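PDB 6VVM: 4-oxalocrotonate tautomerase family enzyme from Burkholderia sp. RPE67, which belongs to the tautomerase superfamily and assembles as a trimer whose chains each contain two beta-alpha-beta units joined in tandem. Local coordinates for residues A[83-88]-A[97-102]; A[22-27]-A[36-41]; A[14-19]-A[42-47]; A[75-80]-A[103-108]. One frame throughout, in Å; residues are numbered along the deposited sequence.

Contact 1. Residues A[83-88]-A[97-102]; sequences HLSETS and QSTRVM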
loop_
_atom_site.group_PDB
_atom_site.type_symbol
_atom_site.label_atom_id
_atom_site.label_comp_id
_atom_site.label_asym_id
_atom_site.label_seq_id
_atom_site.Cartn_x
_atom_site.Cartn_y
_atom_site.Cartn_z
ATOM N N HIS A 83 -10.548 -0.213 -17.772
ATOM C CA HIS A 83 -10.290 1.198 -18.042
ATOM C C HIS A 83 -8.967 1.658 -17.449
ATOM O O HIS A 83 -8.227 2.409 -18.090
ATOM C CB HIS A 83 -11.430 2.057 -17.491
ATOM C CG HIS A 83 -12.626 2.145 -18.392
ATOM N ND1 HIS A 83 -12.870 3.235 -19.201
ATOM C CD2 HIS A 83 -13.669 1.299 -18.577
ATOM C CE1 HIS A 83 -14.005 3.050 -19.856
ATOM N NE2 HIS A 83 -14.512 1.886 -19.491
ATOM N N LEU A 84 -8.662 1.258 -16.213
ATOM C CA LEU A 84 -7.389 1.660 -15.624
ATOM C C LEU A 84 -6.232 1.074 -16.418
ATOM O O LEU A 84 -5.235 1.761 -16.678
ATOM C CB LEU A 84 -7.315 1.234 -14.151
ATOM C CG LEU A 84 -8.291 1.884 -13.143
ATOM C CD1 LEU A 84 -8.088 1.292 -11.723
ATOM C CD2 LEU A 84 -8.128 3.396 -13.113
ATOM N N SER A 85 -6.380 -0.182 -16.854
ATOM C CA SER A 85 -5.318 -0.876 -17.577
ATOM C C SER A 85 -5.070 -0.208 -18.926
ATOM O O SER A 85 -3.934 0.153 -19.245
ATOM C CB SER A 85 -5.688 -2.349 -17.780
ATOM O OG SER A 85 -5.822 -3.038 -16.548
ATOM N N GLU A 86 -6.139 -0.008 -19.717
ATOM C CA GLU A 86 -6.001 0.622 -21.033
ATOM C C GLU A 86 -5.453 2.038 -20.917
ATOM O O GLU A 86 -4.595 2.438 -21.709
ATOM C CB GLU A 86 -7.346 0.636 -21.762
ATOM C CG GLU A 86 -7.361 1.549 -22.998
ATOM C CD GLU A 86 -6.423 1.054 -24.090
ATOM O OE1 GLU A 86 -6.173 -0.169 -24.152
ATOM O OE2 GLU A 86 -5.920 1.881 -24.885
ATOM N N THR A 87 -5.931 2.805 -19.925
ATOM C CA THR A 87 -5.434 4.166 -19.712
ATOM C C THR A 87 -3.951 4.155 -19.362
ATOM O O THR A 87 -3.155 4.920 -19.924
ATOM C CB THR A 87 -6.217 4.856 -18.589
ATOM O OG1 THR A 87 -7.576 5.100 -18.997
ATOM C CG2 THR A 87 -5.555 6.184 -18.239
ATOM N N SER A 88 -3.570 3.319 -18.400
ATOM C CA SER A 88 -2.172 3.261 -17.994
ATOM C C SER A 88 -1.282 2.865 -19.165
ATOM O O SER A 88 -0.244 3.492 -19.403
ATOM C CB SER A 88 -2.012 2.280 -16.832
ATOM O OG SER A 88 -2.715 2.760 -15.701
ATOM N N GLN A 97 -0.626 -5.822 -21.951
ATOM C CA GLN A 97 -0.320 -7.095 -21.314
ATOM C C GLN A 97 0.537 -6.930 -20.058
ATOM O O GLN A 97 0.480 -7.780 -19.166
ATOM C CB GLN A 97 0.381 -8.008 -22.339
ATOM C CG GLN A 97 -0.547 -8.596 -23.405
ATOM C CD GLN A 97 -0.776 -7.683 -24.618
ATOM O OE1 GLN A 97 -0.467 -6.487 -24.587
ATOM N NE2 GLN A 97 -1.332 -8.252 -25.692
ATOM N N SER A 98 1.293 -5.836 -19.952
ATOM C CA SER A 98 2.163 -5.594 -18.813
ATOM C C SER A 98 1.451 -4.989 -17.606
ATOM O O SER A 98 2.067 -4.905 -16.541
ATOM C CB SER A 98 3.312 -4.670 -19.231
ATOM O OG SER A 98 2.824 -3.352 -19.482
ATOM N N THR A 99 0.186 -4.569 -17.728
ATOM C CA THR A 99 -0.484 -3.861 -16.642
ATOM C C THR A 99 -1.127 -4.825 -15.647
ATOM O O THR A 99 -1.667 -5.874 -16.020
ATOM C CB THR A 99 -1.551 -2.900 -17.181
ATOM O OG1 THR A 99 -2.561 -3.647 -17.857
ATOM C CG2 THR A 99 -0.947 -1.862 -18.159
ATOM N N ARG A 100 -1.064 -4.450 -14.369
ATOM C CA ARG A 100 -1.669 -5.182 -13.264
ATOM C C ARG A 100 -2.577 -4.246 -12.490
ATOM O O ARG A 100 -2.203 -3.100 -12.230
ATOM C CB ARG A 100 -0.601 -5.734 -12.298
ATOM C CG ARG A 100 0.370 -6.728 -12.889
ATOM C CD ARG A 100 -0.370 -7.914 -13.428
ATOM N NE ARG A 100 0.453 -9.126 -13.521
ATOM C CZ ARG A 100 1.464 -9.285 -14.374
ATOM N NH1 ARG A 100 2.120 -10.436 -14.418
ATOM N NH2 ARG A 100 1.824 -8.297 -15.179
ATOM N N VAL A 101 -3.756 -4.735 -12.099
ATOM C CA VAL A 101 -4.674 -3.978 -11.253
ATOM C C VAL A 101 -5.068 -4.830 -10.057
ATOM O O VAL A 101 -5.405 -6.009 -10.209
ATOM C CB VAL A 101 -5.941 -3.532 -12.018
ATOM C CG1 VAL A 101 -6.925 -2.834 -11.051
ATOM C CG2 VAL A 101 -5.563 -2.623 -13.185
ATOM N N MET A 102 -5.057 -4.223 -8.872
ATOM C CA MET A 102 -5.508 -4.892 -7.661
ATOM C C MET A 102 -6.476 -3.983 -6.922
ATOM O O MET A 102 -6.152 -2.826 -6.626
ATOM C CB MET A 102 -4.315 -5.266 -6.766
ATOM C CG MET A 102 -3.532 -6.444 -7.285
ATOM S SD MET A 102 -1.749 -6.249 -7.110
ATOM C CE MET A 102 -1.528 -5.655 -5.433
HETATM O O HOH W 1 -4.626 -5.398 -15.935
#
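Ser-85 and Leu-84 of helix 74-92 meet Thr-99, just before strand 100-106, and Val-101 within it, in a buried, mixed contact with no direct hydrogen bond across it. Ser-85 lies between two partners: its CB is 3.4 Å from Thr-99 OG1, while its OG is 3.4 Å from Val-101 CG2. The polar link is indirect. A water donates to Ser-85 OG at 2.7 Å and to Thr-99 O at 3.0 Å, and Ser-85 OG is also hydrogen-bonded to Ile-81 O one turn back. Thr-99 puts OG1 between its own backbone N and carbonyl carbon (chi1 63°), where it bonds to Leu-96 O in the preceding turn. These elements close the second beta-alpha-beta unit of the chain, in which strand 63-69 lies beside strand 100-106 and helix 74-92 connects them, packed on one face of the sheet. On the sheet side, Leu-84 CD1 approaches Val-101 CG1 at 4.3 Å, a looser apolar touch. Ser-88 turns its hydroxyl back onto its own helix, with OG 2.9 Å from Leu-84 O. Arg-100 and Val-101 pair in an antiparallel ladder with a strand of the second subunit, whose Gly-54 packs on Ser-85 and Thr-99.

Contact 2. Residues A[22-27]-A[36-41]; sequences GLTRAT and ESVRIL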
loop_
_atom_site.group_PDB
_atom_site.type_symbol
_atom_site.label_atom_id
_atom_site.label_comp_id
_atom_site.label_asym_id
_atom_site.label_seq_id
_atom_site.Cartn_x
_atom_site.Cartn_y
_atom_site.Cartn_z
ATOM N N GLY A 22 -6.176 10.897 -17.060
ATOM C CA GLY A 22 -6.835 9.774 -17.704
ATOM C C GLY A 22 -7.373 8.761 -16.713
ATOM O O GLY A 22 -8.465 8.224 -16.898
ATOM N N LEU A 23 -6.606 8.473 -15.651
ATOM C CA LEU A 23 -7.063 7.515 -14.647
ATOM C C LEU A 23 -8.294 8.024 -13.906
ATOM O O LEU A 23 -9.126 7.232 -13.446
ATOM C CB LEU A 23 -5.928 7.213 -13.661
ATOM C CG LEU A 23 -4.728 6.473 -14.268
ATOM C CD1 LEU A 23 -3.672 6.322 -13.189
ATOM C CD2 LEU A 23 -5.131 5.102 -14.758
ATOM N N THR A 24 -8.408 9.337 -13.744
ATOM C CA THR A 24 -9.603 9.881 -13.115
ATOM C C THR A 24 -10.808 9.715 -14.036
ATOM O O THR A 24 -11.863 9.239 -13.611
ATOM C CB THR A 24 -9.367 11.348 -12.732
ATOM O OG1 THR A 24 -8.282 11.410 -11.790
ATOM C CG2 THR A 24 -10.616 11.968 -12.080
ATOM N N ARG A 25 -10.657 10.069 -15.316
ATOM C CA ARG A 25 -11.735 9.832 -16.273
ATOM C C ARG A 25 -12.065 8.352 -16.355
ATOM O O ARG A 25 -13.230 7.974 -16.524
ATOM C CB ARG A 25 -11.346 10.353 -17.653
ATOM C CG ARG A 25 -11.051 11.822 -17.702
ATOM C CD ARG A 25 -10.528 12.215 -19.093
ATOM N NE ARG A 25 -10.187 13.628 -19.111
ATOM C CZ ARG A 25 -11.054 14.596 -19.392
ATOM N NH1 ARG A 25 -12.311 14.301 -19.709
ATOM N NH2 ARG A 25 -10.657 15.858 -19.377
ATOM N N ALA A 26 -11.049 7.500 -16.226
ATOM C CA ALA A 26 -11.269 6.063 -16.308
ATOM C C ALA A 26 -12.120 5.588 -15.148
ATOM O O ALA A 26 -12.984 4.717 -15.320
ATOM C CB ALA A 26 -9.923 5.320 -16.319
ATOM N N THR A 27 -11.879 6.157 -13.960
ATOM C CA THR A 27 -12.584 5.739 -12.760
ATOM C C THR A 27 -14.012 6.261 -12.770
ATOM O O THR A 27 -14.948 5.518 -12.465
ATOM C CB THR A 27 -11.819 6.229 -11.523
ATOM O OG1 THR A 27 -10.489 5.683 -11.543
ATOM C CG2 THR A 27 -12.519 5.803 -10.231
ATOM N N GLU A 36 -14.128 14.445 -8.409
ATOM C CA GLU A 36 -13.483 15.078 -7.270
ATOM C C GLU A 36 -13.169 14.099 -6.143
ATOM O O GLU A 36 -12.358 14.418 -5.268
ATOM C CB GLU A 36 -14.385 16.200 -6.753
ATOM C CG GLU A 36 -15.820 15.740 -6.506
ATOM C CD GLU A 36 -16.766 16.038 -7.669
ATOM O OE1 GLU A 36 -17.929 16.417 -7.394
ATOM O OE2 GLU A 36 -16.359 15.899 -8.848
ATOM N N SER A 37 -13.799 12.931 -6.124
ATOM C CA SER A 37 -13.541 11.948 -5.087
ATOM C C SER A 37 -12.388 11.016 -5.450
ATOM O O SER A 37 -12.054 10.139 -4.658
ATOM C CB SER A 37 -14.801 11.129 -4.805
ATOM O OG SER A 37 -15.037 10.176 -5.823
ATOM N N VAL A 38 -11.801 11.168 -6.627
ATOM C CA VAL A 38 -10.687 10.319 -7.051
ATOM C C VAL A 38 -9.388 10.976 -6.621
ATOM O O VAL A 38 -9.050 12.063 -7.106
ATOM C CB VAL A 38 -10.716 10.086 -8.567
ATOM C CG1 VAL A 38 -9.516 9.218 -9.005
ATOM C CG2 VAL A 38 -12.027 9.435 -8.954
ATOM N N ARG A 39 -8.667 10.320 -5.701
ATOM C CA ARG A 39 -7.337 10.723 -5.265
ATOM C C ARG A 39 -6.307 9.746 -5.825
ATOM O O ARG A 39 -6.492 8.526 -5.743
ATOM C CB ARG A 39 -7.241 10.760 -3.731
ATOM C CG ARG A 39 -7.964 11.946 -3.090
ATOM C CD ARG A 39 -8.371 11.663 -1.634
ATOM N NE ARG A 39 -9.286 10.524 -1.552
ATOM C CZ ARG A 39 -10.607 10.603 -1.724
ATOM N NH1 ARG A 39 -11.363 9.510 -1.634
ATOM N NH2 ARG A 39 -11.179 11.770 -1.985
ATOM N N ILE A 40 -5.231 10.271 -6.396
ATOM C CA ILE A 40 -4.208 9.432 -7.017
ATOM C C ILE A 40 -2.846 9.719 -6.404
ATOM O O ILE A 40 -2.457 10.878 -6.231
ATOM C CB ILE A 40 -4.161 9.642 -8.542
ATOM C CG1 ILE A 40 -5.521 9.305 -9.156
ATOM C CG2 ILE A 40 -3.037 8.797 -9.184
ATOM C CD1 ILE A 40 -5.603 9.601 -10.598
ATOM N N LEU A 41 -2.083 8.667 -6.139
ATOM C CA LEU A 41 -0.673 8.826 -5.822
ATOM C C LEU A 41 0.128 7.980 -6.787
ATOM O O LEU A 41 -0.174 6.797 -6.977
ATOM C CB LEU A 41 -0.338 8.443 -4.367
ATOM C CG LEU A 41 -0.731 7.082 -3.786
ATOM C CD1 LEU A 41 0.282 6.647 -2.680
ATOM C CD2 LEU A 41 -2.137 7.128 -3.217
HETATM O O HOH W 2 -7.186 12.555 -9.380
#
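Thr-24 and Val-38 run past each other in opposite senses, and the other side chains of the contact are set around this pair. Thr-24 CG2 lies 4.0 Å from Val-38 CB, and Thr-24 OG1 3.8 Å from Val-38 CG1. The two methyls of Val-38 are thus divided: CG1 serves Thr-24, and CG2 reaches the next turn of the helix, 3.9 Å from Thr-27 CG2, with the two side chains slanted against each other. Ile-40 uses only the far end of its chain. With CG1 anti to the carbonyl carbon (chi1 -59°) and the chain extended beyond it, CD1 enters the angle between Thr-24 OG1, at 3.4 Å, and Leu-23 CB, at 3.9 Å. The hydroxyls themselves are satisfied without a direct bond across the contact. Thr-24 OG1 bonds to Ile-20 O and accepts from a water 2.9 Å away, which also donates to Val-38 O. Thr-27 OG1 points back to its own helix, 2.8 Å from Leu-23 O with a C=O...donor angle of 159°, leaving its methyl for Val-38; Leu-23 O takes the Thr-27 backbone N-H as well. Beyond the segments, Leu-23 and Thr-27 also touch helix 74-92, and residues 39-41 form an antiparallel ladder with a strand of the third subunit. This is the return leg of a beta-alpha-beta crossover: helix 13-31 follows strand 2-8 and packs against strand 39-45, which runs parallel to strand 2-8, in the first half of the tautomerase fold.

Contact 3. Residues A[14-19]-A[42-47]; sequences ERKASL and LTELPV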
loop_
_atom_site.group_PDB
_atom_site.type_symbol
_atom_site.label_atom_id
_atom_site.label_comp_id
_atom_site.label_asym_id
_atom_site.label_seq_id
_atom_site.Cartn_x
_atom_site.Cartn_y
_atom_site.Cartn_z
ATOM N N GLU A 14 4.506 16.378 -17.424
ATOM C CA GLU A 14 3.288 16.485 -18.222
ATOM C C GLU A 14 2.658 15.112 -18.437
ATOM O O GLU A 14 1.433 14.975 -18.419
ATOM C CB GLU A 14 3.576 17.165 -19.569
ATOM C CG GLU A 14 2.316 17.336 -20.447
ATOM C CD GLU A 14 2.599 18.003 -21.788
ATOM O OE1 GLU A 14 3.754 18.396 -22.022
ATOM O OE2 GLU A 14 1.659 18.140 -22.607
ATOM N N ARG A 15 3.475 14.081 -18.639
ATOM C CA ARG A 15 2.908 12.748 -18.809
ATOM C C ARG A 15 2.263 12.254 -17.519
ATOM O O ARG A 15 1.214 11.602 -17.557
ATOM C CB ARG A 15 3.975 11.763 -19.281
ATOM C CG ARG A 15 3.400 10.397 -19.585
ATOM C CD ARG A 15 4.429 9.469 -20.167
ATOM N NE ARG A 15 4.458 9.514 -21.628
ATOM C CZ ARG A 15 5.374 8.882 -22.359
ATOM N NH1 ARG A 15 6.332 8.184 -21.758
ATOM N NH2 ARG A 15 5.344 8.958 -23.680
ATOM N N LYS A 16 2.892 12.528 -16.369
ATOM C CA LYS A 16 2.269 12.166 -15.101
ATOM C C LYS A 16 0.951 12.906 -14.915
ATOM O O LYS A 16 -0.039 12.321 -14.463
ATOM C CB LYS A 16 3.226 12.456 -13.947
ATOM C CG LYS A 16 4.472 11.584 -13.980
ATOM C CD LYS A 16 5.262 11.696 -12.690
ATOM C CE LYS A 16 6.337 12.760 -12.758
ATOM N NZ LYS A 16 7.432 12.396 -11.772
ATOM N N ALA A 17 0.919 14.194 -15.262
ATOM C CA ALA A 17 -0.341 14.933 -15.237
ATOM C C ALA A 17 -1.371 14.326 -16.193
ATOM O O ALA A 17 -2.561 14.254 -15.867
ATOM C CB ALA A 17 -0.085 16.406 -15.577
ATOM N N SER A 18 -0.936 13.859 -17.368
ATOM C CA SER A 18 -1.889 13.233 -18.287
ATOM C C SER A 18 -2.323 11.863 -17.776
ATOM O O SER A 18 -3.453 11.429 -18.021
ATOM C CB SER A 18 -1.281 13.130 -19.689
ATOM O OG SER A 18 -2.071 12.304 -20.525
ATOM N N LEU A 19 -1.466 11.190 -17.017
ATOM C CA LEU A 19 -1.881 9.930 -16.410
ATOM C C LEU A 19 -2.910 10.156 -15.311
ATOM O O LEU A 19 -3.878 9.394 -15.204
ATOM C CB LEU A 19 -0.664 9.200 -15.848
ATOM C CG LEU A 19 -0.988 7.881 -15.138
ATOM C CD1 LEU A 19 -1.483 6.851 -16.133
ATOM C CD2 LEU A 19 0.245 7.348 -14.377
ATOM N N LEU A 42 1.110 8.600 -7.428
ATOM C CA LEU A 42 2.061 7.904 -8.280
ATOM C C LEU A 42 3.297 7.608 -7.443
ATOM O O LEU A 42 3.838 8.512 -6.801
ATOM C CB LEU A 42 2.437 8.740 -9.503
ATOM C CG LEU A 42 1.227 9.250 -10.292
ATOM C CD1 LEU A 42 1.681 10.158 -11.425
ATOM C CD2 LEU A 42 0.413 8.066 -10.796
ATOM N N THR A 43 3.716 6.347 -7.428
ATOM C CA THR A 43 4.886 5.917 -6.659
ATOM C C THR A 43 5.968 5.514 -7.655
ATOM O O THR A 43 5.956 4.401 -8.193
ATOM C CB THR A 43 4.517 4.786 -5.702
ATOM O OG1 THR A 43 3.583 5.280 -4.730
ATOM C CG2 THR A 43 5.772 4.267 -4.957
ATOM N N GLU A 44 6.869 6.452 -7.941
ATOM C CA GLU A 44 7.969 6.219 -8.864
ATOM C C GLU A 44 9.045 5.377 -8.189
ATOM O O GLU A 44 9.426 5.654 -7.053
ATOM C CB GLU A 44 8.594 7.546 -9.294
ATOM C CG GLU A 44 7.961 8.235 -10.459
ATOM C CD GLU A 44 8.793 9.421 -10.925
ATOM O OE1 GLU A 44 9.812 9.744 -10.267
ATOM O OE2 GLU A 44 8.430 10.020 -11.949
ATOM N N LEU A 45 9.548 4.362 -8.895
ATOM C CA LEU A 45 10.593 3.513 -8.336
ATOM C C LEU A 45 11.801 3.432 -9.258
ATOM O O LEU A 45 11.656 3.300 -10.481
ATOM C CB LEU A 45 10.072 2.089 -8.075
ATOM C CG LEU A 45 8.920 1.953 -7.084
ATOM C CD1 LEU A 45 8.636 0.477 -6.804
ATOM C CD2 LEU A 45 9.234 2.698 -5.793
ATOM N N PRO A 46 13.007 3.488 -8.701
ATOM C CA PRO A 46 14.199 3.182 -9.499
ATOM C C PRO A 46 14.203 1.719 -9.929
ATOM O O PRO A 46 13.589 0.854 -9.300
ATOM C CB PRO A 46 15.358 3.491 -8.545
ATOM C CG PRO A 46 14.766 3.335 -7.159
ATOM C CD PRO A 46 13.324 3.780 -7.289
ATOM N N VAL A 47 14.911 1.444 -11.030
ATOM C CA VAL A 47 14.932 0.082 -11.566
ATOM C C VAL A 47 15.467 -0.902 -10.529
ATOM O O VAL A 47 15.003 -2.047 -10.451
ATOM C CB VAL A 47 15.741 0.042 -12.883
ATOM C CG1 VAL A 47 16.079 -1.393 -13.284
ATOM C CG2 VAL A 47 14.942 0.690 -13.990
#
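Lys-16 reaches from helix 13-31 to Glu-44 on strand 39-45 in a salt bridge that overlies an apolar layer of Leu-19 and Leu-42. Helix and strand belong to the first beta-alpha-beta unit of the tautomerase fold. Over these segments their axes pass 11.4 Å apart at 140° between N-to-C directions, so side chains must span the gap. Lys-16 NZ donates to Glu-44 OE2 at 2.6 Å and meets it from above the carboxylate plane, 55° out of it. The ammonium has a second acidic partner, Asp-110 OD1 of the third subunit, in a salt bridge, and a long, weak ion pair with Asp-13. The charge of this buried lysine is therefore answered from both its own chain and a neighbouring one, which probably favours the protonated form. The lysine chain does not run straight to its target: it bends at its third torsion (-93°) and crosses Glu-44 at about a right angle. Glu-44, by contrast, is extended beyond CG. Nearer the helix, Lys-16 CB rests 3.7 Å from Leu-42 CD1. Two neighbouring polar groups are satisfied elsewhere: Arg-15 NH1 hydrogen-bonds to His-11 ND1, and Thr-43 OG1 to Glu-4 OE2. Strand 2-8 backs the apolar layer, with Val-5 and Leu-7 touching Leu-42, while Val-91 of helix 74-92 touches Leu-19. At the base of the contact, Leu-19 CD2 lies 3.7 Å from Leu-42 CD2.

Contact 4. Residues A[75-80]-A[103-108]; sequences AQKEAL and IKDIPN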
loop_
_atom_site.group_PDB
_atom_site.type_symbol
_atom_site.label_atom_id
_atom_site.label_comp_id
_atom_site.label_asym_id
_atom_site.label_seq_id
_atom_site.Cartn_x
_atom_site.Cartn_y
_atom_site.Cartn_z
ATOM N N ALA A 75 -19.271 -6.444 -12.153
ATOM C CA ALA A 75 -19.279 -5.769 -13.447
ATOM C C ALA A 75 -18.565 -4.425 -13.382
ATOM O O ALA A 75 -17.774 -4.085 -14.270
ATOM C CB ALA A 75 -20.722 -5.578 -13.919
ATOM N N GLN A 76 -18.850 -3.632 -12.350
ATOM C CA GLN A 76 -18.147 -2.361 -12.190
ATOM C C GLN A 76 -16.647 -2.578 -12.026
ATOM O O GLN A 76 -15.835 -1.855 -12.617
ATOM C CB GLN A 76 -18.697 -1.602 -10.987
ATOM C CG GLN A 76 -20.116 -1.048 -11.178
ATOM C CD GLN A 76 -20.616 -0.331 -9.941
ATOM O OE1 GLN A 76 -20.969 -0.970 -8.949
ATOM N NE2 GLN A 76 -20.612 0.999 -9.976
ATOM N N LYS A 77 -16.265 -3.568 -11.223
ATOM C CA LYS A 77 -14.845 -3.817 -10.985
ATOM C C LYS A 77 -14.145 -4.289 -12.256
ATOM O O LYS A 77 -13.008 -3.892 -12.528
ATOM C CB LYS A 77 -14.687 -4.836 -9.863
ATOM C CG LYS A 77 -15.230 -4.363 -8.541
ATOM C CD LYS A 77 -15.020 -5.398 -7.438
ATOM C CE LYS A 77 -15.508 -4.873 -6.093
ATOM N NZ LYS A 77 -15.442 -5.934 -5.060
ATOM N N GLU A 78 -14.808 -5.143 -13.040
ATOM C CA GLU A 78 -14.270 -5.554 -14.336
ATOM C C GLU A 78 -14.041 -4.354 -15.246
ATOM O O GLU A 78 -13.012 -4.265 -15.928
ATOM C CB GLU A 78 -15.230 -6.541 -15.002
ATOM C CG GLU A 78 -14.729 -7.180 -16.279
ATOM C CD GLU A 78 -15.633 -8.311 -16.727
ATOM O OE1 GLU A 78 -16.140 -8.253 -17.862
ATOM O OE2 GLU A 78 -15.857 -9.248 -15.930
ATOM N N ALA A 79 -15.002 -3.426 -15.280
ATOM C CA ALA A 79 -14.840 -2.226 -16.093
ATOM C C ALA A 79 -13.716 -1.355 -15.556
ATOM O O ALA A 79 -12.917 -0.814 -16.331
ATOM C CB ALA A 79 -16.155 -1.445 -16.157
ATOM N N LEU A 80 -13.635 -1.216 -14.232
ATOM C CA LEU A 80 -12.530 -0.488 -13.625
ATOM C C LEU A 80 -11.184 -1.081 -14.037
ATOM O O LEU A 80 -10.285 -0.347 -14.462
ATOM C CB LEU A 80 -12.682 -0.469 -12.103
ATOM C CG LEU A 80 -11.678 0.427 -11.367
ATOM C CD1 LEU A 80 -11.736 1.889 -11.835
ATOM C CD2 LEU A 80 -11.879 0.332 -9.872
ATOM N N ILE A 103 -7.675 -4.488 -6.656
ATOM C CA ILE A 103 -8.747 -3.699 -6.055
ATOM C C ILE A 103 -8.929 -4.131 -4.613
ATOM O O ILE A 103 -9.174 -5.311 -4.342
ATOM C CB ILE A 103 -10.072 -3.851 -6.823
ATOM C CG1 ILE A 103 -9.916 -3.350 -8.267
ATOM C CG2 ILE A 103 -11.189 -3.100 -6.089
ATOM C CD1 ILE A 103 -11.127 -3.588 -9.117
ATOM N N LYS A 104 -8.842 -3.171 -3.697
ATOM C CA LYS A 104 -9.130 -3.391 -2.286
ATOM C C LYS A 104 -10.510 -2.827 -1.968
ATOM O O LYS A 104 -10.767 -1.640 -2.202
ATOM C CB LYS A 104 -8.076 -2.740 -1.395
ATOM C CG LYS A 104 -6.748 -3.484 -1.346
ATOM C CD LYS A 104 -5.668 -2.645 -0.691
ATOM C CE LYS A 104 -5.496 -2.988 0.778
ATOM N NZ LYS A 104 -4.065 -3.323 1.079
ATOM N N ASP A 105 -11.392 -3.680 -1.454
ATOM C CA ASP A 105 -12.695 -3.272 -0.950
ATOM C C ASP A 105 -12.583 -2.955 0.537
ATOM O O ASP A 105 -12.034 -3.757 1.297
ATOM C CB ASP A 105 -13.717 -4.383 -1.162
ATOM C CG ASP A 105 -14.008 -4.628 -2.625
ATOM O OD1 ASP A 105 -14.363 -3.657 -3.310
ATOM O OD2 ASP A 105 -13.866 -5.779 -3.084
ATOM N N ILE A 106 -13.097 -1.799 0.947
ATOM C CA ILE A 106 -13.062 -1.358 2.342
ATOM C C ILE A 106 -14.498 -1.323 2.861
ATOM O O ILE A 106 -15.317 -0.561 2.333
ATOM C CB ILE A 106 -12.395 0.025 2.490
ATOM C CG1 ILE A 106 -11.008 0.046 1.844
ATOM C CG2 ILE A 106 -12.304 0.452 3.976
ATOM C CD1 ILE A 106 -9.967 -0.874 2.506
ATOM N N PRO A 107 -14.847 -2.102 3.894
ATOM C CA PRO A 107 -16.207 -2.025 4.445
ATOM C C PRO A 107 -16.482 -0.630 4.987
ATOM O O PRO A 107 -15.570 0.069 5.433
ATOM C CB PRO A 107 -16.200 -3.073 5.567
ATOM C CG PRO A 107 -15.038 -3.993 5.240
ATOM C CD PRO A 107 -14.013 -3.087 4.602
ATOM N N ASN A 108 -17.755 -0.228 4.944
ATOM C CA ASN A 108 -18.093 1.139 5.340
ATOM C C ASN A 108 -17.827 1.390 6.823
ATOM O O ASN A 108 -17.629 2.542 7.219
ATOM C CB ASN A 108 -19.546 1.480 4.945
ATOM C CG ASN A 108 -20.602 0.590 5.608
ATOM O OD1 ASN A 108 -20.302 -0.269 6.437
ATOM N ND2 ASN A 108 -21.867 0.821 5.243
#
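Lys-77 and Asp-105 come from opposite directions and meet in a salt bridge, with NZ donating to OD2 at 2.5 Å. The ammonium comes to the syn side of that oxygen, 26° out of the carboxylate plane. The other carboxylate oxygen lies near too: Asp-105 OD1 is 3.1 Å from Lys-77 NZ. The lysine chain is extended beyond CG and reaches the short Asp-105 side chain. The axes of helix 75-80 and strand 103-106 pass 11.1 Å apart, with 143° between their N-to-C directions. Beneath the charged pair, Ile-103 CD1 sits 3.8 Å from Lys-77 CB and 4.1 Å from Leu-80 CD2. Leu-68 of strand 63-69 touches both Leu-80 and Ile-103, placing this layer between sheet and helix in the second beta-alpha-beta unit. Farther out, Asn-49 of the second subunit probably helps to position the acid: its ND2 bonds to Asp-105 OD2 and to Ile-103 O, and its OD1 takes a weak bond from Lys-77 NZ. Asp-105 OD2 thus holds the ammonium of its own chain and the amide of another. Two donors on OD2 probably stabilise the ionised aspartate, and because one of them comes from the second subunit, the bridge is also part of the interface.

In the fold
Contacts 2 and 3 join helix 13-31 to strand 39-45, and contacts 1 and 4 join helix 74-92 to strand 100-106, so each beta-alpha-beta unit is held at two places on the same pair of elements. Contacts 1 and 2, their centres about 8 Å from the centre of the chain, are wholly buried and rely on hydroxyls, methyls and a bridging water. Contacts 3 and 4 lie farther out, at about 12 and 11 Å, and each adds a lysine-carboxylate bridge whose acid is partly exposed. The two units meet helix to helix, among other places where Thr-87 and Ser-88 pack on residues 22-27. Contacts 3 and 4 do not touch, with centres about 23 Å apart.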